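Local coordinates for uncharacterized protein YqbN (Bacillus subtilis, PDB 3KLU), which is of unknown function but probably acts as a tail assembly chaperone related to the phage protein XkdN, at residues L12-M16 against P17-I21; P29-K32 against R33-D36; Y82-I85 against A86-T90. All blocks are in the same frame, centred on the assembly; numbering follows the deposited sequence.

Contact 1 (L12-M16 against P17-I21); sequences LSFFM and PGQTI
T20 touches the preceding segment twice, through its backbone N and through its methyl. The N donates to M16 O at 3.2 Å, from above the carbonyl plane and through a bent bond (N-H...O 144°), closing the loop formed by P17, G18 and Q19. The methyl CG2 lies 3.2 Å from F14 O and 3.4 Å from F15 C, a position reached because chi1 of 81° sets CG2 anti to the carbonyl carbon. Q19 approaches the same F14 carbonyl, its CG 3.4 Å from F14 O. The chain then bends at chi2, leading NE2 to the edge of the F14 ring, 3.9 Å from CD1, with the amide plane turned 53° from the ring. G18 and Q19 are poorly ordered, and this edge contact is approximate. Further out, the 3-10 turn is held by bonds from F15 N to L12 O and from M16 N to S13 O. S13 OG sits above the rim of one F14 face and is hydrogen-bonded to D11. In this surface loop ahead of strand 26-28, one bent backbone bond and a few carbon contacts join the segments, consistent with a loop only lightly held within the chain.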
# COMPACT_ATOMS: atom_id res chain seq x y z
N LEU A 12 0.94 7.07 -31.09
CA LEU A 12 1.20 6.35 -29.88
C LEU A 12 2.21 6.98 -28.89
O LEU A 12 2.51 6.38 -27.84
CB LEU A 12 1.66 4.94 -30.28
CG LEU A 12 0.66 4.21 -31.19
CD1 LEU A 12 1.21 2.89 -31.66
CD2 LEU A 12 -0.62 3.96 -30.42
N SER A 13 2.74 8.16 -29.17
CA SER A 13 3.69 8.75 -28.24
C SER A 13 3.07 8.95 -26.85
O SER A 13 3.76 8.85 -25.83
CB SER A 13 4.17 10.08 -28.80
OG SER A 13 3.05 10.89 -29.10
N PHE A 14 1.76 9.19 -26.82
CA PHE A 14 1.04 9.45 -25.57
C PHE A 14 0.97 8.29 -24.60
O PHE A 14 0.70 8.50 -23.42
CB PHE A 14 -0.39 9.89 -25.85
CG PHE A 14 -0.47 11.04 -26.78
CD1 PHE A 14 0.35 12.16 -26.58
CD2 PHE A 14 -1.33 11.01 -27.87
CE1 PHE A 14 0.30 13.21 -27.47
CE2 PHE A 14 -1.39 12.06 -28.75
CZ PHE A 14 -0.57 13.17 -28.55
N PHE A 15 1.16 7.08 -25.09
CA PHE A 15 1.12 5.93 -24.22
C PHE A 15 2.52 5.45 -23.91
O PHE A 15 2.73 4.29 -23.54
CB PHE A 15 0.32 4.83 -24.89
CG PHE A 15 -1.05 5.28 -25.30
CD1 PHE A 15 -2.05 5.43 -24.35
CD2 PHE A 15 -1.31 5.63 -26.61
CE1 PHE A 15 -3.30 5.95 -24.73
CE2 PHE A 15 -2.54 6.14 -26.97
CZ PHE A 15 -3.52 6.30 -26.04
N MSE A 16 3.50 6.33 -24.02
CA MSE A 16 4.84 5.91 -23.71
C MSE A 16 5.47 6.71 -22.60
O MSE A 16 5.16 7.88 -22.41
CB MSE A 16 5.67 5.92 -24.97
CG MSE A 16 5.30 4.75 -25.81
SE MSE A 16 6.14 4.85 -27.52
CE MSE A 16 4.82 3.99 -28.67
N PRO A 17 6.38 6.07 -21.85
CA PRO A 17 7.12 6.64 -20.71
C PRO A 17 7.52 8.10 -20.84
O PRO A 17 7.37 8.89 -19.91
CB PRO A 17 8.31 5.69 -20.56
CG PRO A 17 8.52 5.18 -21.96
CD PRO A 17 7.10 4.90 -22.39
N GLY A 18 8.04 8.48 -22.00
CA GLY A 18 8.39 9.87 -22.18
C GLY A 18 7.08 10.62 -22.31
O GLY A 18 6.87 11.34 -23.29
N GLN A 19 6.19 10.44 -21.33
CA GLN A 19 4.90 11.09 -21.39
C GLN A 19 3.86 10.70 -20.34
O GLN A 19 3.65 11.43 -19.38
CB GLN A 19 4.31 10.89 -22.78
CG GLN A 19 2.83 11.16 -22.89
CD GLN A 19 2.42 12.51 -22.31
OE1 GLN A 19 2.54 12.76 -21.11
NE2 GLN A 19 1.90 13.39 -23.17
N THR A 20 3.20 9.57 -20.54
CA THR A 20 2.16 9.14 -19.61
C THR A 20 2.43 9.56 -18.19
O THR A 20 3.38 9.08 -17.56
CB THR A 20 1.97 7.62 -19.57
OG1 THR A 20 2.97 7.06 -18.71
CG2 THR A 20 2.08 7.01 -20.96
N ILE A 21 1.59 10.47 -17.70
CA ILE A 21 1.68 10.97 -16.34
C ILE A 21 1.82 9.80 -15.39
O ILE A 21 1.17 8.77 -15.55
CB ILE A 21 0.42 11.75 -16.01
CG1 ILE A 21 0.35 12.96 -16.91
CG2 ILE A 21 0.40 12.15 -14.55
CD1 ILE A 21 -0.98 13.59 -16.95

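Contact 2 (P29-K32 against R33-D36); sequences PISK and RFVD
R33 wraps its side chain past the hydroxyl of S31. CB lies 3.4 Å from S31 OG, CG follows at 3.6 Å from that oxygen, and CD is still only 3.7 Å from it. The chain then bends at chi3 (39°), which turns one guanidinium face toward the edge atom CE1 of F34, 3.9 Å above its plane and offset toward the rim. At the tip, NH1 forms a salt bridge with E122 of helix 120-133. The backbone underneath is a type I beta turn from S31 to F34, placed in the connection between the antiparallel strands 26-28 and 44-46. Within it S31 makes an ST turn: R33 N donates to S31 OG at 3.0 Å in a nearly straight bond (N-H...O 163°). With OG anti to the S31 backbone N (chi1 171°), the hydroxyl is directed forward along the chain to this N-H, and OG is also hydrogen-bonded to the other carboxylate oxygen of E122. The F34 ring comes back toward S31, its CE2 3.7 Å from S31 CB, while OG lies over the rim of one ring face. V35 CG1 lies 3.8 Å from K32 O, and F34 pairs through its backbone with V42.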
# COMPACT_ATOMS: atom_id res chain seq x y z
N PRO A 29 -4.18 10.71 6.09
CA PRO A 29 -4.06 10.55 7.55
C PRO A 29 -4.90 9.35 8.02
O PRO A 29 -6.02 9.49 8.48
CB PRO A 29 -4.56 11.88 8.08
CG PRO A 29 -5.66 12.20 7.11
CD PRO A 29 -5.10 11.80 5.74
N ILE A 30 -4.33 8.16 7.91
CA ILE A 30 -5.02 6.94 8.30
C ILE A 30 -5.35 6.85 9.79
O ILE A 30 -6.27 6.14 10.17
CB ILE A 30 -4.16 5.72 7.89
CG1 ILE A 30 -4.25 5.54 6.36
CG2 ILE A 30 -4.60 4.46 8.64
CD1 ILE A 30 -5.61 5.13 5.87
N SER A 31 -4.58 7.54 10.63
CA SER A 31 -4.84 7.51 12.07
C SER A 31 -4.32 8.75 12.79
O SER A 31 -3.23 9.26 12.50
CB SER A 31 -4.22 6.27 12.71
OG SER A 31 -4.29 6.37 14.12
N LYS A 32 -5.10 9.21 13.76
CA LYS A 32 -4.71 10.39 14.53
C LYS A 32 -3.74 10.02 15.68
O LYS A 32 -3.23 10.91 16.36
CB LYS A 32 -5.94 11.10 15.07
CG LYS A 32 -6.90 11.68 14.01
CD LYS A 32 -8.10 12.31 14.73
CE LYS A 32 -9.19 12.80 13.81
NZ LYS A 32 -10.43 13.17 14.60
N ARG A 33 -3.48 8.73 15.85
CA ARG A 33 -2.60 8.25 16.91
C ARG A 33 -1.15 8.39 16.48
O ARG A 33 -0.26 8.18 17.29
CB ARG A 33 -2.89 6.78 17.24
CG ARG A 33 -4.29 6.51 17.74
CD ARG A 33 -4.61 5.04 17.57
NE ARG A 33 -3.44 4.26 17.89
CZ ARG A 33 -2.97 3.26 17.17
NH1 ARG A 33 -3.57 2.87 16.06
NH2 ARG A 33 -1.86 2.68 17.54
N PHE A 34 -0.89 8.72 15.21
CA PHE A 34 0.49 8.90 14.82
C PHE A 34 0.79 10.38 14.66
O PHE A 34 0.28 11.02 13.74
CB PHE A 34 0.80 8.16 13.53
CG PHE A 34 0.37 6.73 13.53
CD1 PHE A 34 0.68 5.89 14.60
CD2 PHE A 34 -0.37 6.21 12.48
CE1 PHE A 34 0.26 4.54 14.60
CE2 PHE A 34 -0.79 4.88 12.49
CZ PHE A 34 -0.47 4.05 13.56
N VAL A 35 1.64 10.92 15.54
CA VAL A 35 2.00 12.34 15.47
C VAL A 35 3.50 12.55 15.61
O VAL A 35 4.23 11.69 16.12
CB VAL A 35 1.26 13.19 16.54
CG1 VAL A 35 -0.23 13.25 16.22
CG2 VAL A 35 1.47 12.60 17.90
N ASP A 36 3.97 13.69 15.12
CA ASP A 36 5.39 13.98 15.21
C ASP A 36 5.65 14.83 16.45
O ASP A 36 4.74 15.09 17.23
CB ASP A 36 5.85 14.73 13.96
CG ASP A 36 5.11 16.03 13.75
OD1 ASP A 36 4.58 16.59 14.73
OD2 ASP A 36 5.05 16.48 12.59

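Contact 3 (Y82-I85 against A86-T90)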
# COMPACT_ATOMS: atom_id res chain seq x y z
N TYR A 82 -4.79 -9.03 -0.61
CA TYR A 82 -5.03 -7.61 -0.48
C TYR A 82 -4.10 -6.93 0.51
O TYR A 82 -3.65 -5.80 0.30
CB TYR A 82 -6.50 -7.38 -0.09
CG TYR A 82 -7.42 -7.82 -1.18
CD1 TYR A 82 -7.10 -7.56 -2.51
CD2 TYR A 82 -8.62 -8.49 -0.91
CE1 TYR A 82 -7.93 -7.95 -3.55
CE2 TYR A 82 -9.47 -8.89 -1.96
CZ TYR A 82 -9.11 -8.61 -3.28
OH TYR A 82 -9.89 -8.96 -4.36
N ALA A 83 -3.81 -7.63 1.59
CA ALA A 83 -2.95 -7.08 2.62
C ALA A 83 -1.57 -6.84 2.01
O ALA A 83 -0.96 -5.78 2.22
CB ALA A 83 -2.86 -8.05 3.82
N ARG A 84 -1.08 -7.83 1.26
CA ARG A 84 0.22 -7.68 0.65
C ARG A 84 0.18 -6.48 -0.30
O ARG A 84 1.13 -5.72 -0.37
CB ARG A 84 0.60 -8.94 -0.14
CG ARG A 84 0.31 -10.26 0.53
CD ARG A 84 1.47 -10.81 1.33
NE ARG A 84 2.76 -10.66 0.65
CZ ARG A 84 3.16 -11.37 -0.40
NH1 ARG A 84 2.38 -12.31 -0.93
NH2 ARG A 84 4.38 -11.16 -0.90
N ILE A 85 -0.92 -6.29 -1.03
CA ILE A 85 -1.01 -5.15 -1.95
C ILE A 85 -0.86 -3.83 -1.18
O ILE A 85 -0.11 -2.90 -1.61
CB ILE A 85 -2.38 -5.13 -2.69
CG1 ILE A 85 -2.54 -6.36 -3.59
CG2 ILE A 85 -2.49 -3.85 -3.51
CD1 ILE A 85 -3.89 -6.43 -4.35
N ALA A 86 -1.59 -3.75 -0.06
CA ALA A 86 -1.58 -2.57 0.81
C ALA A 86 -0.17 -2.30 1.34
O ALA A 86 0.31 -1.15 1.29
CB ALA A 86 -2.57 -2.77 2.00
N VAL A 87 0.49 -3.34 1.85
CA VAL A 87 1.85 -3.17 2.35
C VAL A 87 2.72 -2.52 1.26
O VAL A 87 3.38 -1.54 1.53
CB VAL A 87 2.45 -4.55 2.77
CG1 VAL A 87 4.01 -4.46 2.90
CG2 VAL A 87 1.88 -4.95 4.14
N GLU A 88 2.67 -3.04 0.04
CA GLU A 88 3.49 -2.50 -1.06
C GLU A 88 3.00 -1.15 -1.66
O GLU A 88 3.78 -0.33 -2.18
CB GLU A 88 3.65 -3.60 -2.11
CG GLU A 88 4.51 -4.74 -1.58
CD GLU A 88 4.66 -5.91 -2.56
OE1 GLU A 88 4.51 -5.70 -3.79
OE2 GLU A 88 4.94 -7.04 -2.11
N THR A 89 1.71 -0.89 -1.53
CA THR A 89 1.19 0.39 -1.99
C THR A 89 1.52 1.48 -0.95
O THR A 89 1.43 2.67 -1.22
CB THR A 89 -0.32 0.27 -2.12
OG1 THR A 89 -0.59 -0.73 -3.09
CG2 THR A 89 -0.97 1.59 -2.47
N THR A 90 1.91 1.06 0.25
CA THR A 90 2.20 2.04 1.29
C THR A 90 3.65 2.38 1.39
O THR A 90 4.44 1.59 1.90
CB THR A 90 1.68 1.55 2.65
OG1 THR A 90 0.26 1.35 2.56
CG2 THR A 90 1.95 2.57 3.74
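I85 and T89 make the tight side of the last two turns of helix 78-89. T89 uses both of its donors on one acceptor: N and OG1 each lie 2.7 Å from I85 O. The amide arrives in the carbonyl plane, whereas the hydroxyl comes from well above it (47°). The first torsion of T89 (chi1 -61°) holds OG1 beside its own backbone N, and there it also passes 3.7 Å from I85 CG2, the two side chains running alongside one another. T89 OG1 is also hydrogen-bonded to N134. T90, the first residue to leave the helix, folds its hydroxyl back to A86 O (OG1 to O, 2.8 Å), and its OG1 is also hydrogen-bonded to NE1 of W126. A86 is buried against W126 and A130 of helix 120-133, and A83 against Y123. At the far end of the I85 side chain, CD1 meets the edge of the exposed Y82 ring, in its plane.

The more open side carries R84 and E88, one turn apart. Their backbones are joined regularly, E88 N to R84 O at 3.1 Å, like V87 N to A83 O at 2.9 Å. Their charged ends do not pair: R84 NH2 is 4.3 Å from E88 OE2, and that oxygen lies well out of the guanidinium plane, so no N-H points at it. R84 bridges instead to E60, while E88 takes R53 through OE1 and K96 through OE2.

The threonine hydroxyls thus add a second bond to I85 O and reinforce the weak T90 N bond at A86 O. On the open side, outside partners in helix 51-60 and in the loop after strand 90-92 take up the charges, and R84 and E88 probably attract each other only at a distance.

Overall arrangement
Contacts 1, 2 and 3 follow one another along a single chain. Contact 1 lies in the loop before strand 26-28, its centre about 25 Å from the chain centre; contact 2 occupies the connection between strands 26-28 and 44-46; contact 3 ends helix 78-89 and enters strand 90-92, its centre about 4 Å from the chain centre. The centres of contacts 1 and 2 are 37 Å apart, and those of contacts 2 and 3 are 19 Å apart. Contacts 2 and 3 adjoin the three-stranded antiparallel sheet, which contact 1 precedes. Contact 3 is in the core, contact 2 is a surface turn joined to helix 120-133, and contact 1 lies well away from both.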